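Local coordinates for protein HAT1-interacting factor 1 (Saccharomyces cerevisiae, PDB 4NQ0) that chaperones histones H3 and H4 within the nuclear histone acetyltransferase B complex, also binds H2A-H2B dimers, and takes part in chromatin assembly and telomere silencing, at residues A[163-166]-A[167-171]; A[238-241]-A[242-246]; A[274-277]-A[278-282]; A[338-341]-A[342-346]. One frame throughout, in Å; residues are numbered along the deposited sequence.

Interaction 1: A[163-166]-A[167-171]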
# COMPACT_ATOMS: atom_id res chain seq x y z
N GLU A 163 -6.03 12.84 3.94
CA GLU A 163 -5.92 11.36 3.97
C GLU A 163 -7.26 10.63 3.94
O GLU A 163 -7.31 9.44 3.66
CB GLU A 163 -5.14 10.89 5.21
CG GLU A 163 -3.78 10.31 4.92
CD GLU A 163 -2.72 11.37 4.72
OE1 GLU A 163 -1.57 11.13 5.17
OE2 GLU A 163 -3.02 12.44 4.12
N ARG A 164 -8.34 11.33 4.29
CA ARG A 164 -9.68 10.76 4.20
C ARG A 164 -10.17 10.80 2.76
O ARG A 164 -9.73 11.64 1.97
CB ARG A 164 -10.64 11.49 5.14
CG ARG A 164 -10.44 11.09 6.59
CD ARG A 164 -11.34 11.83 7.53
NE ARG A 164 -12.69 11.26 7.56
CZ ARG A 164 -13.65 11.66 8.38
NH1 ARG A 164 -13.42 12.64 9.26
NH2 ARG A 164 -14.84 11.08 8.34
N LEU A 165 -11.07 9.88 2.43
CA LEU A 165 -11.69 9.85 1.11
C LEU A 165 -12.52 11.13 0.90
O LEU A 165 -13.32 11.50 1.75
CB LEU A 165 -12.58 8.61 0.95
CG LEU A 165 -13.36 8.45 -0.36
CD1 LEU A 165 -12.45 8.24 -1.58
CD2 LEU A 165 -14.36 7.30 -0.23
N ALA A 166 -12.26 11.79 -0.22
CA ALA A 166 -13.16 12.81 -0.74
C ALA A 166 -14.05 12.12 -1.78
O ALA A 166 -13.56 11.36 -2.60
CB ALA A 166 -12.36 13.93 -1.39
N LEU A 167 -15.35 12.39 -1.73
CA LEU A 167 -16.30 11.84 -2.69
C LEU A 167 -15.83 11.95 -4.14
O LEU A 167 -15.98 11.00 -4.91
CB LEU A 167 -17.66 12.54 -2.54
CG LEU A 167 -18.72 11.83 -1.70
CD1 LEU A 167 -18.11 10.92 -0.65
CD2 LEU A 167 -19.65 12.83 -1.06
N HIS A 168 -15.25 13.10 -4.50
CA HIS A 168 -14.83 13.35 -5.87
C HIS A 168 -13.72 12.40 -6.32
O HIS A 168 -13.55 12.18 -7.52
CB HIS A 168 -14.41 14.81 -6.09
CG HIS A 168 -13.23 15.25 -5.27
ND1 HIS A 168 -13.36 16.08 -4.17
CD2 HIS A 168 -11.91 15.01 -5.40
CE1 HIS A 168 -12.17 16.31 -3.65
NE2 HIS A 168 -11.27 15.68 -4.38
N GLU A 169 -12.97 11.84 -5.37
CA GLU A 169 -11.90 10.90 -5.68
C GLU A 169 -12.37 9.61 -6.38
O GLU A 169 -11.62 8.99 -7.14
CB GLU A 169 -11.10 10.56 -4.42
CG GLU A 169 -10.29 11.75 -3.96
CD GLU A 169 -9.61 11.58 -2.61
OE1 GLU A 169 -9.82 10.56 -1.93
OE2 GLU A 169 -8.86 12.52 -2.24
N LEU A 170 -13.62 9.23 -6.11
CA LEU A 170 -14.22 8.06 -6.76
C LEU A 170 -14.56 8.28 -8.24
O LEU A 170 -14.73 7.31 -8.99
CB LEU A 170 -15.50 7.66 -6.01
CG LEU A 170 -15.37 7.19 -4.56
CD1 LEU A 170 -16.76 7.03 -3.96
CD2 LEU A 170 -14.61 5.88 -4.46
N ALA A 171 -14.69 9.53 -8.66
CA ALA A 171 -15.01 9.86 -10.05
C ALA A 171 -13.75 10.13 -10.86
O ALA A 171 -13.84 10.42 -12.04
CB ALA A 171 -15.93 11.07 -10.11

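Interaction 2: A[238-241]-A[242-246]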
# COMPACT_ATOMS: atom_id res chain seq x y z
N VAL A 238 3.19 0.07 -1.76
CA VAL A 238 3.13 0.57 -0.39
C VAL A 238 1.74 1.09 -0.06
O VAL A 238 1.23 0.85 1.06
CB VAL A 238 4.18 1.66 -0.13
CG1 VAL A 238 3.93 2.35 1.23
CG2 VAL A 238 5.58 1.05 -0.21
N TYR A 239 1.11 1.78 -1.01
CA TYR A 239 -0.23 2.32 -0.78
C TYR A 239 -1.24 1.20 -0.61
O TYR A 239 -2.13 1.32 0.24
CB TYR A 239 -0.65 3.30 -1.90
CG TYR A 239 -0.13 4.71 -1.71
CD1 TYR A 239 -0.35 5.41 -0.53
CD2 TYR A 239 0.56 5.36 -2.73
CE1 TYR A 239 0.12 6.71 -0.35
CE2 TYR A 239 1.03 6.65 -2.57
CZ TYR A 239 0.81 7.31 -1.38
OH TYR A 239 1.28 8.58 -1.24
N ILE A 240 -1.12 0.13 -1.38
CA ILE A 240 -1.98 -1.05 -1.19
C ILE A 240 -1.82 -1.61 0.22
O ILE A 240 -2.81 -1.91 0.89
CB ILE A 240 -1.70 -2.18 -2.23
CG1 ILE A 240 -2.05 -1.75 -3.67
CG2 ILE A 240 -2.49 -3.44 -1.87
CD1 ILE A 240 -3.53 -1.41 -3.91
N LEU A 241 -0.58 -1.76 0.68
CA LEU A 241 -0.33 -2.27 2.03
C LEU A 241 -0.92 -1.33 3.09
O LEU A 241 -1.55 -1.79 4.02
CB LEU A 241 1.18 -2.42 2.30
CG LEU A 241 1.70 -3.74 2.87
CD1 LEU A 241 3.20 -3.57 3.23
CD2 LEU A 241 0.91 -4.27 4.08
N MET A 242 -0.70 -0.03 2.93
CA MET A 242 -1.31 0.95 3.82
C MET A 242 -2.83 0.76 3.85
O MET A 242 -3.43 0.72 4.91
CB MET A 242 -0.99 2.37 3.38
CG MET A 242 0.41 2.81 3.70
SD MET A 242 0.62 4.49 3.16
CE MET A 242 2.18 4.89 3.91
N GLY A 243 -3.43 0.60 2.67
CA GLY A 243 -4.86 0.37 2.58
C GLY A 243 -5.30 -0.88 3.30
O GLY A 243 -6.27 -0.85 4.08
N ASP A 244 -4.60 -1.99 3.06
CA ASP A 244 -4.92 -3.26 3.71
C ASP A 244 -4.92 -3.10 5.22
O ASP A 244 -5.85 -3.53 5.89
CB ASP A 244 -3.93 -4.35 3.32
CG ASP A 244 -4.02 -4.77 1.86
OD1 ASP A 244 -3.07 -5.44 1.41
OD2 ASP A 244 -5.03 -4.47 1.17
N ILE A 245 -3.88 -2.48 5.76
CA ILE A 245 -3.78 -2.28 7.21
C ILE A 245 -4.92 -1.41 7.73
O ILE A 245 -5.57 -1.73 8.73
CB ILE A 245 -2.44 -1.63 7.60
CG1 ILE A 245 -1.28 -2.59 7.32
CG2 ILE A 245 -2.43 -1.22 9.08
CD1 ILE A 245 0.09 -1.93 7.40
N GLU A 246 -5.18 -0.30 7.05
CA GLU A 246 -6.25 0.61 7.45
C GLU A 246 -7.61 -0.09 7.39
O GLU A 246 -8.42 0.09 8.27
CB GLU A 246 -6.23 1.88 6.60
CG GLU A 246 -5.02 2.75 6.86
CD GLU A 246 -4.80 3.82 5.82
OE1 GLU A 246 -5.08 3.59 4.62
OE2 GLU A 246 -4.35 4.92 6.21

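Interaction 3: A[274-277]-A[278-282]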
# COMPACT_ATOMS: atom_id res chain seq x y z
N GLN A 274 1.57 -7.73 -15.77
CA GLN A 274 1.68 -7.58 -14.32
C GLN A 274 1.12 -6.25 -13.83
O GLN A 274 0.64 -6.14 -12.70
CB GLN A 274 3.14 -7.70 -13.88
CG GLN A 274 3.75 -9.09 -14.07
CD GLN A 274 4.48 -9.26 -15.40
OE1 GLN A 274 4.12 -8.65 -16.41
NE2 GLN A 274 5.51 -10.10 -15.40
N VAL A 275 1.20 -5.23 -14.69
CA VAL A 275 0.65 -3.91 -14.39
C VAL A 275 -0.87 -4.00 -14.40
O VAL A 275 -1.54 -3.47 -13.53
CB VAL A 275 1.15 -2.86 -15.41
CG1 VAL A 275 0.31 -1.60 -15.34
CG2 VAL A 275 2.63 -2.56 -15.17
N THR A 276 -1.39 -4.71 -15.40
CA THR A 276 -2.83 -4.92 -15.51
C THR A 276 -3.38 -5.68 -14.30
O THR A 276 -4.45 -5.33 -13.80
CB THR A 276 -3.16 -5.64 -16.82
OG1 THR A 276 -2.76 -4.79 -17.90
CG2 THR A 276 -4.66 -5.91 -16.94
N GLU A 277 -2.64 -6.67 -13.81
CA GLU A 277 -3.07 -7.41 -12.62
C GLU A 277 -3.18 -6.51 -11.39
O GLU A 277 -4.09 -6.66 -10.60
CB GLU A 277 -2.10 -8.55 -12.29
CG GLU A 277 -2.21 -9.73 -13.24
CD GLU A 277 -0.99 -10.64 -13.17
OE1 GLU A 277 -0.73 -11.36 -14.16
OE2 GLU A 277 -0.30 -10.64 -12.12
N LYS A 278 -2.24 -5.58 -11.24
CA LYS A 278 -2.24 -4.70 -10.08
C LYS A 278 -3.34 -3.65 -10.18
O LYS A 278 -4.00 -3.34 -9.18
CB LYS A 278 -0.85 -4.08 -9.89
CG LYS A 278 0.20 -5.11 -9.41
CD LYS A 278 1.54 -4.48 -9.12
CE LYS A 278 2.48 -5.46 -8.42
NZ LYS A 278 2.13 -5.66 -6.98
N VAL A 279 -3.56 -3.14 -11.38
CA VAL A 279 -4.65 -2.21 -11.61
C VAL A 279 -5.97 -2.86 -11.20
O VAL A 279 -6.73 -2.29 -10.42
CB VAL A 279 -4.70 -1.74 -13.08
CG1 VAL A 279 -5.99 -0.98 -13.38
CG2 VAL A 279 -3.48 -0.88 -13.38
N ILE A 280 -6.22 -4.06 -11.71
CA ILE A 280 -7.46 -4.79 -11.44
C ILE A 280 -7.61 -5.07 -9.96
O ILE A 280 -8.68 -4.89 -9.38
CB ILE A 280 -7.52 -6.14 -12.21
CG1 ILE A 280 -7.54 -5.93 -13.73
CG2 ILE A 280 -8.74 -6.95 -11.78
CD1 ILE A 280 -8.73 -5.18 -14.22
N GLN A 281 -6.53 -5.52 -9.33
CA GLN A 281 -6.52 -5.76 -7.89
C GLN A 281 -6.91 -4.50 -7.08
O GLN A 281 -7.73 -4.58 -6.17
CB GLN A 281 -5.15 -6.26 -7.45
CG GLN A 281 -5.02 -6.40 -5.94
CD GLN A 281 -3.68 -6.92 -5.50
OE1 GLN A 281 -2.63 -6.51 -6.01
NE2 GLN A 281 -3.70 -7.80 -4.51
N ALA A 282 -6.31 -3.37 -7.43
CA ALA A 282 -6.59 -2.09 -6.74
C ALA A 282 -8.05 -1.62 -6.93
O ALA A 282 -8.69 -1.15 -5.98
CB ALA A 282 -5.63 -1.02 -7.23

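Interaction 4: A[338-341]-A[342-346]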
# COMPACT_ATOMS: atom_id res chain seq x y z
N ASP A 338 -25.87 -5.44 -5.51
CA ASP A 338 -27.12 -5.92 -4.90
C ASP A 338 -27.37 -5.30 -3.52
O ASP A 338 -28.42 -4.73 -3.29
CB ASP A 338 -27.12 -7.44 -4.78
CG ASP A 338 -27.05 -8.13 -6.13
OD1 ASP A 338 -26.65 -9.31 -6.16
OD2 ASP A 338 -27.39 -7.50 -7.17
N GLU A 339 -26.40 -5.43 -2.63
CA GLU A 339 -26.51 -4.86 -1.28
C GLU A 339 -26.94 -3.39 -1.29
O GLU A 339 -27.88 -3.01 -0.59
CB GLU A 339 -25.17 -5.00 -0.54
CG GLU A 339 -25.06 -4.22 0.78
CD GLU A 339 -25.98 -4.75 1.88
OE1 GLU A 339 -26.47 -5.89 1.76
OE2 GLU A 339 -26.20 -4.01 2.87
N VAL A 340 -26.27 -2.57 -2.09
CA VAL A 340 -26.60 -1.15 -2.15
C VAL A 340 -27.96 -0.89 -2.82
O VAL A 340 -28.77 -0.10 -2.32
CB VAL A 340 -25.49 -0.34 -2.85
CG1 VAL A 340 -25.90 1.11 -3.06
CG2 VAL A 340 -24.21 -0.43 -2.04
N GLN A 341 -28.22 -1.55 -3.94
CA GLN A 341 -29.50 -1.35 -4.64
C GLN A 341 -30.71 -1.70 -3.77
O GLN A 341 -31.72 -1.01 -3.82
CB GLN A 341 -29.55 -2.10 -5.98
CG GLN A 341 -29.43 -1.17 -7.19
CD GLN A 341 -28.86 -1.85 -8.43
OE1 GLN A 341 -29.03 -3.04 -8.64
NE2 GLN A 341 -28.18 -1.07 -9.26
N GLU A 342 -30.58 -2.74 -2.95
CA GLU A 342 -31.70 -3.24 -2.15
C GLU A 342 -31.86 -2.55 -0.79
O GLU A 342 -32.98 -2.32 -0.35
CB GLU A 342 -31.56 -4.75 -1.93
CG GLU A 342 -31.53 -5.59 -3.20
CD GLU A 342 -32.90 -5.83 -3.82
OE1 GLU A 342 -32.96 -5.99 -5.06
OE2 GLU A 342 -33.91 -5.88 -3.08
N ASN A 343 -30.75 -2.24 -0.12
CA ASN A 343 -30.81 -1.72 1.25
C ASN A 343 -30.51 -0.23 1.38
O ASN A 343 -31.28 0.52 1.99
CB ASN A 343 -29.87 -2.50 2.16
CG ASN A 343 -30.19 -3.98 2.22
OD1 ASN A 343 -31.27 -4.41 1.81
ND2 ASN A 343 -29.25 -4.77 2.71
N GLN A 344 -29.41 0.20 0.79
CA GLN A 344 -28.88 1.55 1.03
C GLN A 344 -29.54 2.66 0.19
O GLN A 344 -29.68 3.78 0.68
CB GLN A 344 -27.36 1.55 0.82
CG GLN A 344 -26.63 0.52 1.69
CD GLN A 344 -25.12 0.65 1.64
OE1 GLN A 344 -24.58 1.67 1.21
NE2 GLN A 344 -24.43 -0.39 2.09
N GLN A 345 -29.96 2.37 -1.04
CA GLN A 345 -30.36 3.43 -1.96
C GLN A 345 -31.71 4.08 -1.64
O GLN A 345 -31.84 5.31 -1.74
CB GLN A 345 -30.35 2.94 -3.42
CG GLN A 345 -30.47 4.08 -4.43
CD GLN A 345 -29.86 3.76 -5.78
OE1 GLN A 345 -30.17 2.74 -6.39
NE2 GLN A 345 -28.99 4.65 -6.25
N HIS A 346 -32.71 3.27 -1.26
CA HIS A 346 -34.05 3.77 -0.93
C HIS A 346 -34.51 3.28 0.45
O HIS A 346 -33.69 2.98 1.32
CB HIS A 346 -35.07 3.32 -1.98
CG HIS A 346 -34.71 3.70 -3.39
ND1 HIS A 346 -34.99 4.94 -3.92
CD2 HIS A 346 -34.10 2.99 -4.37
CE1 HIS A 346 -34.56 4.98 -5.17
NE2 HIS A 346 -34.01 3.82 -5.47

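Interaction 1: A[163-166]-A[167-171]
Ala166 and His168 meet through a CH-pi contact: the methyl CB of Ala166 lies over one face of the imidazole, 3.6 Å from the ring centroid and displaced toward the rim, so that CE1 of His168 is its nearest ring atom. What brings the ring back over the alanine is the first torsion of His168 (chi1 62°), which places CG between the backbone N and the carbonyl carbon. A small residue suits the place of Ala166, because its single methyl fits beneath the imidazole while the chain turns. That turn is closed by Glu169 N, which donates to Ala166 O at 2.9 Å. Two further backbone bonds of the same three-residue spacing follow, Leu170 to Leu167 and Ala171 to His168, so the extended loop between helices 61-77 and 202-218 coils up here. Residues 163-171 lie in the region important for interaction with both H3-H4 and H2A-H2B. Extended beyond CG, the Glu169 side chain reaches back along the chain, where OE1 accepts a weak but fairly straight bond from Ala166 N (3.2 Å, 164°). Helix 252-266 supplies His257 ND1 as a second partner for the same oxygen. Leu165 and Glu169 run antiparallel past one another, CD1 of the leucine coming 3.5 Å from OE1 of the glutamate. Leu165 CD1 also approaches CG of Leu170 at 4.3 Å, and both leucines pack on Val296.

Interaction 2: A[238-241]-A[242-246]
Met242 lies alongside Tyr239, the two side chains pointing the same way, with SD of Met242 3.9 Å from CD1 of the tyrosine ring. The sulfur is 5.0 Å from the ring centroid and approaches obliquely, a Met-aromatic contact. Extended beyond CG (chi2 -178°), the thioether also carries its CE methyl to 4.1 Å from CG1 of Val238. An unbranched, flexible methionine suits this buried side, for it can touch the ring with SD and the valine methyl with CE and still reach Leu210 and Leu214 of helix 202-218. The tyrosine hydroxyl is hydrogen-bonded to Asp180 OD2. Underneath runs regular alpha-helical bonding, Met242 N to Val238 O and Gly243 N to Tyr239 O both at 2.8 Å; helix 229-248 falls within the predicted second TPR repeat, the helical-hairpin unit of this NASP-family chaperone. The other flank, where Leu241 and Asp244 lie, is partly exposed. Leu241 CD2 and Ile245 CD1 approach at 4.1 Å, their side chains crossing at a slant, beside helix 61-77. At its border Asp244 crosses the buried Ile240, OD1 lying 3.9 Å from CG2, while OD2 is hydrogen-bonded to Tyr259 OH. With an alanine in place of Asp244, the Tyr259 hydroxyl is likely to lose its carboxylate mate and a gap to open beside the Ile240 methyl. Ile240 itself faces inward, its side chain resting on Ala262, Tyr266, Ala282 and Leu285.

Interaction 3: A[274-277]-A[278-282]
Lys278 lies against the carbonyls of Gln274 and Val275 in the preceding turn, and its long chain can be traced outward from them. CB comes 3.8 Å from Val275 O. CG then passes 3.5 Å from Gln274 O, the same oxygen that accepts the backbone bond of Lys278 N, and CD is still only 4.0 Å from it. Past CD the chain leaves this turn: a bend at the last torsion (chi4 -75°) swings NZ toward helix 229-248, where it forms a salt bridge with Asp237. A lysine suits the site because its methylenes can lie on helix backbone and on Tyr266 and Leu233 while the ammonium reaches an acid on another helix. One residue further on, Val275 CG1 and Val279 CG2 touch at 4.3 Å, and the CG1 atom of Ile280 comes 3.1 Å from Thr276 O. Thr276 OG1 is hydrogen-bonded to Ala272 O. The segment belongs to the region that binds H2A-H2B. In this all-helical fold, helix 273-290 packs against its neighbours: Val279 rests on Leu263 and Tyr266 of helix 252-266, Ile280 on helices 298-316 and 323-344, and Lys278 on helices 252-266 and 229-248.

Interaction 4: A[338-341]-A[342-346]
Glu342 N and Asn343 N keep the alpha-helical spacing by donating to Asp338 O and Glu339 O, both at 3.0 Å, but Gln345 N skips one residue further back, to Val340 O. This widening is a pi-type turn in the final part of helix 323-344, close to the last modelled residue, and Val340 O also receives a weak bond from Gln344 N. Across the outer surface, Asn343 ND2 donates to Glu339 OE2 (3.1 Å), coming from above the carboxylate plane. The two flat groups stand almost perpendicular, at 85°. Glu339 gets there because a bend at its second torsion (chi2 67°) turns the carboxylate along the helix; a glutamate has just the length for this, and asparagine offers an amide N-H to meet it. With an alanine here, the Asn343 amide would probably lose its acceptor and be free to turn. Gln341 and Gln345 run side by side, their amides nearly parallel, with Gln341 CG 4.1 Å from Gln345 OE1. Buried Val340 faces helix 298-316, where it packs on Ala298, Leu302 and Phe305. Its methyl CG2 lies 3.9 Å from OE1 of Gln344, the oxygen that accepts a hydrogen bond from Lys301 NZ.

From the N terminus the four contacts follow in series; none nests in or crosses another, and each is local, its two segments adjoining, so none closes a long loop. Interaction 1 lies in the loop between helices 61-77 and 202-218, laid against helix 252-266. That helix joins it indirectly to interaction 2, about 16 Å away between centres, because His258 meets both Glu163 and Glu246. Interactions 2 and 3 touch directly: Ile240 CD1 packs on Ala282 CB at 3.9 Å, joining helices 229-248 and 273-290. Interaction 4, some 28 Å from interactions 2 and 3 between centres, ends the modelled chain; its helix 323-344 also meets Ile280 and Gln281 of interaction 3 through Arg329.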